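Local coordinates for protein carboxylic ester hydrolase (Aspergillus niger, PDB 7K4O) that is a serine esterase of the tannase family that probably hydrolyses ester bonds of tannins, and binds calcium and zinc ions, at residues I412-D417 with Y458-A463; N474-Q479 with Q512-W517. All blocks are in the same frame, centred on the assembly; numbering follows the deposited sequence.

In the fold
The two contacts lie side by side, their centres about 7 Å apart, and follow one another along the chain. Contact 1 joins strands 410-416 and 455-460, the last two strands of the large mixed sheet. Contact 2 comes next and joins the outer strands, 476-477 and 511-514, of a small antiparallel sheet of three. This small sheet packs against strand 455-460, which is outermost in the large sheet. Val460 CG1 meets Pro476 O, and the Tyr458 ring meets the carbonyl oxygens of Leu514 and Cys515. The segment between the contacts includes His465, which lines the pocket for 3,4,5-trihydroxybenzoic acid. The chain thus passes from the large sheet past the ligand pocket to the small sheet.

Contact 1 of 2, residues I412-D417 with Y458-A463; sequences IHFHGD and YTVPGA
Residues Phe414-Gly416 pair in parallel with Tyr458-Val460. Tyr458 N donates to His413 O, Tyr458 O accepts from His415 N, and Val460 N donates to His415 O at 2.8 Å. Past the strand, Asp417 N meets Val460 O at 2.9 Å in a nearly straight bond (173°). Ala463 N reaches the same oxygen from the opposite face, at 3.2 Å, and closes a type II turn. Gly462 takes the positive-phi place in that turn. These are neighbouring strands of an alpha/beta hydrolase sheet, and the loop after the second leads to His465 of the ligand pocket. On one side of the sheet, Phe414 and Val460 lie alongside, pointing the same way, with Phe414 CD2 4.2 Å from Val460 CG2. Ile412 CG2 stands 4.2 Å from Tyr458 CE1, and His413 O lies at the edge of the tyrosine ring. On the other side, Thr459 OG1 donates to Asp417 OD2 at 2.9 Å. This hydroxyl lies between the backbone N and the carbonyl carbon (chi1 76°), near Asp417. It meets the syn side of the carboxylate, 32° out of its plane. Arg520 NH2 also bonds to Thr459 OG1, and Thr266 OG1 holds Asp417 OD1.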
loop_
_atom_site.group_PDB
_atom_site.type_symbol
_atom_site.label_atom_id
_atom_site.label_comp_id
_atom_site.label_asym_id
_atom_site.label_seq_id
_atom_site.Cartn_x
_atom_site.Cartn_y
_atom_site.Cartn_z
ATOM N N ILE A 412 -2.489 -7.196 10.071
ATOM C CA ILE A 412 -1.013 -7.002 9.974
ATOM C C ILE A 412 -0.805 -5.898 8.935
ATOM O O ILE A 412 -1.204 -6.067 7.782
ATOM C CB ILE A 412 -0.263 -8.294 9.578
ATOM C CG1 ILE A 412 -0.361 -9.339 10.675
ATOM C CG2 ILE A 412 1.165 -7.961 9.203
ATOM C CD1 ILE A 412 0.151 -10.688 10.269
ATOM N N HIS A 413 -0.265 -4.787 9.384
ATOM C CA HIS A 413 -0.001 -3.595 8.556
ATOM C C HIS A 413 1.515 -3.373 8.541
ATOM O O HIS A 413 2.125 -3.321 9.620
ATOM C CB HIS A 413 -0.778 -2.454 9.186
ATOM C CG HIS A 413 -0.700 -1.112 8.546
ATOM N ND1 HIS A 413 -1.409 -0.059 9.065
ATOM C CD2 HIS A 413 0.006 -0.631 7.501
ATOM C CE1 HIS A 413 -1.148 1.031 8.337
ATOM N NE2 HIS A 413 -0.294 0.725 7.380
ATOM N N PHE A 414 2.081 -3.198 7.371
ATOM C CA PHE A 414 3.544 -2.946 7.268
ATOM C C PHE A 414 3.815 -1.810 6.301
ATOM O O PHE A 414 3.006 -1.495 5.428
ATOM C CB PHE A 414 4.310 -4.212 6.879
ATOM C CG PHE A 414 4.003 -4.743 5.518
ATOM C CD1 PHE A 414 2.887 -5.551 5.315
ATOM C CD2 PHE A 414 4.837 -4.463 4.445
ATOM C CE1 PHE A 414 2.573 -5.977 4.041
ATOM C CE2 PHE A 414 4.527 -4.912 3.185
ATOM C CZ PHE A 414 3.410 -5.699 2.994
ATOM N N HIS A 415 4.995 -1.203 6.437
ATOM C CA HIS A 415 5.379 -0.047 5.611
ATOM C C HIS A 415 6.910 0.061 5.538
ATOM O O HIS A 415 7.544 0.041 6.608
ATOM C CB HIS A 415 4.717 1.211 6.186
ATOM C CG HIS A 415 4.581 2.318 5.211
ATOM N ND1 HIS A 415 3.419 3.083 5.147
ATOM C CD2 HIS A 415 5.439 2.832 4.279
ATOM C CE1 HIS A 415 3.569 3.996 4.203
ATOM N NE2 HIS A 415 4.786 3.871 3.637
ATOM N N GLY A 416 7.473 0.223 4.361
ATOM C CA GLY A 416 8.926 0.418 4.231
ATOM C C GLY A 416 9.403 1.714 4.854
ATOM O O GLY A 416 8.782 2.760 4.646
ATOM N N ASP A 417 10.530 1.686 5.569
ATOM C CA ASP A 417 11.126 2.884 6.212
ATOM C C ASP A 417 11.625 3.855 5.139
ATOM O O ASP A 417 11.698 5.052 5.480
ATOM C CB ASP A 417 12.300 2.484 7.139
ATOM C CG ASP A 417 11.837 2.327 8.566
ATOM O OD1 ASP A 417 11.574 3.361 9.181
ATOM O OD2 ASP A 417 11.775 1.165 9.057
ATOM N N TYR A 458 4.079 -2.589 11.597
ATOM C CA TYR A 458 5.524 -2.891 11.530
ATOM C C TYR A 458 6.163 -2.051 10.432
ATOM O O TYR A 458 5.704 -2.098 9.287
ATOM C CB TYR A 458 5.765 -4.385 11.273
ATOM C CG TYR A 458 5.040 -5.329 12.189
ATOM C CD1 TYR A 458 3.742 -5.700 11.892
ATOM C CD2 TYR A 458 5.644 -5.906 13.303
ATOM C CE1 TYR A 458 3.035 -6.588 12.677
ATOM C CE2 TYR A 458 4.938 -6.800 14.095
ATOM C CZ TYR A 458 3.639 -7.155 13.780
ATOM O OH TYR A 458 2.885 -8.031 14.547
ATOM N N THR A 459 7.238 -1.319 10.729
ATOM C CA THR A 459 8.022 -0.706 9.640
ATOM C C THR A 459 9.111 -1.661 9.173
ATOM O O THR A 459 9.541 -2.568 9.960
ATOM C CB THR A 459 8.555 0.695 10.003
ATOM O OG1 THR A 459 9.669 0.614 10.898
ATOM C CG2 THR A 459 7.472 1.588 10.591
ATOM N N VAL A 460 9.517 -1.523 7.926
ATOM C CA VAL A 460 10.495 -2.467 7.319
ATOM C C VAL A 460 11.790 -1.691 7.064
ATOM O O VAL A 460 11.866 -0.882 6.118
ATOM C CB VAL A 460 9.960 -3.111 6.038
ATOM C CG1 VAL A 460 10.893 -4.217 5.565
ATOM C CG2 VAL A 460 8.531 -3.639 6.255
ATOM N N PRO A 461 12.860 -1.990 7.837
ATOM C CA PRO A 461 14.149 -1.312 7.650
ATOM C C PRO A 461 14.647 -1.307 6.220
ATOM O O PRO A 461 14.683 -2.326 5.544
ATOM C CB PRO A 461 15.125 -2.123 8.533
ATOM C CG PRO A 461 14.260 -2.647 9.629
ATOM C CD PRO A 461 12.906 -2.926 8.967
ATOM N N GLY A 462 14.994 -0.098 5.754
ATOM C CA GLY A 462 15.572 0.138 4.418
ATOM C C GLY A 462 14.674 -0.110 3.217
ATOM O O GLY A 462 15.079 0.179 2.107
ATOM N N ALA A 463 13.467 -0.667 3.373
ATOM C CA ALA A 463 12.623 -1.053 2.235
ATOM C C ALA A 463 12.039 0.184 1.523
ATOM O O ALA A 463 11.866 1.271 2.148
ATOM C CB ALA A 463 11.510 -1.966 2.711
#

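Contact 2 of 2, residues N474-Q479 with Q512-W517; sequences NGPFPQ and QQLCAW. With MAN (alpha-D-mannopyranose), chain B.
One water bridges Asn474 and Gln512: it donates to Asn474 O at 2.8 Å and accepts from Gln512 NE2, also at 2.8 Å. The two segments supply the outer strands of a small three-stranded antiparallel sheet, the one at 476-477 short and weakly bonded. Strand 498-502 runs between them, so no direct hydrogen bond joins the pair. The backbone of Phe477 hydrogen-bonds to Thr501 of that middle strand, and that of Leu514 to Leu498. Contact between the outer strands is made by side chains on one side of the sheet. The Pro476 ring and the Gln512 side chain cross at about a right angle. Gln512 is extended beyond CG, which carries its amide across the proline: OE1 lies 3.5 Å from Pro476 CG, while NE2 reaches the water. Leu514 has CG anti to its carbonyl carbon (chi1 -50°) and turns one methyl to each proline. Its CD2 packs on Pro476 CG at 3.9 Å, and its CD1 approaches Pro478 CB at 4.3 Å. The end of the Asn474 side chain leads away, and its ND2 bonds to Asp260 O, in the calcium-binding loop. Gln479 turns to a protein-linked glycan, whose mannose is also held by Gly509 O and Ser52 N; Gln479 NE2 bonds to Ser47 O, and Gln479 OE1 accepts from mannose O4 at 2.7 Å.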
loop_
_atom_site.group_PDB
_atom_site.type_symbol
_atom_site.label_atom_id
_atom_site.label_comp_id
_atom_site.label_asym_id
_atom_site.label_seq_id
_atom_site.Cartn_x
_atom_site.Cartn_y
_atom_site.Cartn_z
ATOM N N ASN A 474 20.761 -5.278 2.091
ATOM C CA ASN A 474 20.845 -6.129 3.305
ATOM C C ASN A 474 19.544 -6.036 4.119
ATOM O O ASN A 474 19.444 -6.695 5.176
ATOM C CB ASN A 474 22.040 -5.742 4.166
ATOM C CG ASN A 474 23.355 -6.097 3.487
ATOM O OD1 ASN A 474 23.427 -6.993 2.652
ATOM N ND2 ASN A 474 24.400 -5.386 3.851
ATOM N N GLY A 475 18.619 -5.168 3.708
ATOM C CA GLY A 475 17.393 -4.949 4.498
ATOM C C GLY A 475 16.477 -6.162 4.339
ATOM O O GLY A 475 16.512 -6.840 3.317
ATOM N N PRO A 476 15.633 -6.405 5.340
ATOM C CA PRO A 476 14.714 -7.538 5.328
ATOM C C PRO A 476 13.401 -7.165 4.640
ATOM O O PRO A 476 13.183 -6.009 4.300
ATOM C CB PRO A 476 14.461 -7.754 6.815
ATOM C CG PRO A 476 14.445 -6.355 7.362
ATOM C CD PRO A 476 15.504 -5.623 6.567
ATOM N N PHE A 477 12.539 -8.156 4.424
ATOM C CA PHE A 477 11.219 -7.892 3.817
ATOM C C PHE A 477 10.279 -8.962 4.321
ATOM O O PHE A 477 10.682 -10.121 4.396
ATOM C CB PHE A 477 11.298 -7.897 2.298
ATOM C CG PHE A 477 10.121 -7.215 1.658
ATOM C CD1 PHE A 477 10.055 -5.829 1.572
ATOM C CD2 PHE A 477 9.068 -7.974 1.187
ATOM C CE1 PHE A 477 8.919 -5.222 1.044
ATOM C CE2 PHE A 477 7.948 -7.365 0.646
ATOM C CZ PHE A 477 7.876 -5.992 0.585
ATOM N N PRO A 478 9.018 -8.614 4.676
ATOM C CA PRO A 478 8.087 -9.625 5.203
ATOM C C PRO A 478 7.489 -10.425 4.054
ATOM O O PRO A 478 6.522 -10.031 3.426
ATOM C CB PRO A 478 7.091 -8.788 6.000
ATOM C CG PRO A 478 7.028 -7.469 5.204
ATOM C CD PRO A 478 8.457 -7.248 4.701
ATOM N N GLN A 479 8.087 -11.575 3.761
ATOM C CA GLN A 479 7.708 -12.431 2.630
ATOM C C GLN A 479 6.712 -13.512 3.066
ATOM O O GLN A 479 6.190 -14.218 2.216
ATOM C CB GLN A 479 8.972 -13.056 2.032
ATOM C CG GLN A 479 8.724 -13.861 0.756
ATOM C CD GLN A 479 10.039 -14.401 0.172
ATOM O OE1 GLN A 479 10.844 -14.982 0.917
ATOM N NE2 GLN A 479 10.202 -14.302 -1.140
ATOM N N GLN A 512 15.093 -12.321 9.698
ATOM C CA GLN A 512 15.052 -11.180 10.639
ATOM C C GLN A 512 13.633 -11.013 11.172
ATOM O O GLN A 512 12.690 -11.588 10.601
ATOM C CB GLN A 512 15.481 -9.881 9.956
ATOM C CG GLN A 512 16.998 -9.741 9.888
ATOM C CD GLN A 512 17.447 -8.363 9.447
ATOM O OE1 GLN A 512 16.845 -7.341 9.767
ATOM N NE2 GLN A 512 18.518 -8.353 8.675
ATOM N N GLN A 513 13.540 -10.345 12.294
ATOM C CA GLN A 513 12.268 -10.035 12.939
ATOM C C GLN A 513 12.028 -8.524 12.857
ATOM O O GLN A 513 12.981 -7.751 13.027
ATOM C CB GLN A 513 12.270 -10.564 14.352
ATOM C CG GLN A 513 12.376 -12.105 14.431
ATOM C CD GLN A 513 11.241 -12.780 13.689
ATOM O OE1 GLN A 513 10.091 -12.428 13.899
ATOM N NE2 GLN A 513 11.557 -13.769 12.860
ATOM N N LEU A 514 10.757 -8.127 12.740
ATOM C CA LEU A 514 10.366 -6.678 12.752
ATOM C C LEU A 514 9.599 -6.346 14.008
ATOM O O LEU A 514 8.644 -7.058 14.393
ATOM C CB LEU A 514 9.557 -6.371 11.492
ATOM C CG LEU A 514 10.095 -6.801 10.149
ATOM C CD1 LEU A 514 9.086 -6.474 9.043
ATOM C CD2 LEU A 514 11.421 -6.131 9.835
ATOM N N CYS A 515 10.032 -5.293 14.715
ATOM C CA CYS A 515 9.385 -4.766 15.933
ATOM C C CYS A 515 7.992 -4.207 15.601
ATOM O O CYS A 515 7.825 -3.603 14.514
ATOM C CB CYS A 515 10.221 -3.651 16.569
ATOM S SG CYS A 515 11.839 -4.262 17.128
ATOM N N ALA A 516 7.051 -4.442 16.490
ATOM C CA ALA A 516 5.670 -3.932 16.433
ATOM C C ALA A 516 5.657 -2.550 17.050
ATOM O O ALA A 516 6.089 -2.376 18.206
ATOM C CB ALA A 516 4.718 -4.825 17.180
ATOM N N TRP A 517 5.139 -1.597 16.292
ATOM C CA TRP A 517 4.844 -0.238 16.790
ATOM C C TRP A 517 4.123 -0.354 18.110
ATOM O O TRP A 517 3.229 -1.178 18.269
ATOM C CB TRP A 517 3.979 0.516 15.745
ATOM C CG TRP A 517 3.681 1.926 16.143
ATOM C CD1 TRP A 517 2.563 2.399 16.741
ATOM C CD2 TRP A 517 4.604 3.034 16.081
ATOM N NE1 TRP A 517 2.716 3.733 17.039
ATOM C CE2 TRP A 517 3.964 4.132 16.667
ATOM C CE3 TRP A 517 5.932 3.165 15.656
ATOM C CZ2 TRP A 517 4.595 5.369 16.817
ATOM C CZ3 TRP A 517 6.545 4.403 15.761
ATOM C CH2 TRP A 517 5.886 5.467 16.364
HETATM C C1 MAN B . 13.405 -20.633 0.495
HETATM C C2 MAN B . 12.087 -20.079 -0.119
HETATM C C3 MAN B . 12.330 -18.606 -0.437
HETATM C C4 MAN B . 12.653 -17.791 0.813
HETATM C C5 MAN B . 13.819 -18.466 1.560
HETATM C C6 MAN B . 14.025 -17.995 2.965
HETATM O O2 MAN B . 11.011 -20.183 0.822
HETATM O O3 MAN B . 11.149 -18.215 -1.129
HETATM O O4 MAN B . 13.038 -16.468 0.429
HETATM O O5 MAN B . 13.645 -19.895 1.698
HETATM O O6 MAN B . 15.290 -18.596 3.562
HETATM O O HOH W 1 19.569 -5.914 7.853
#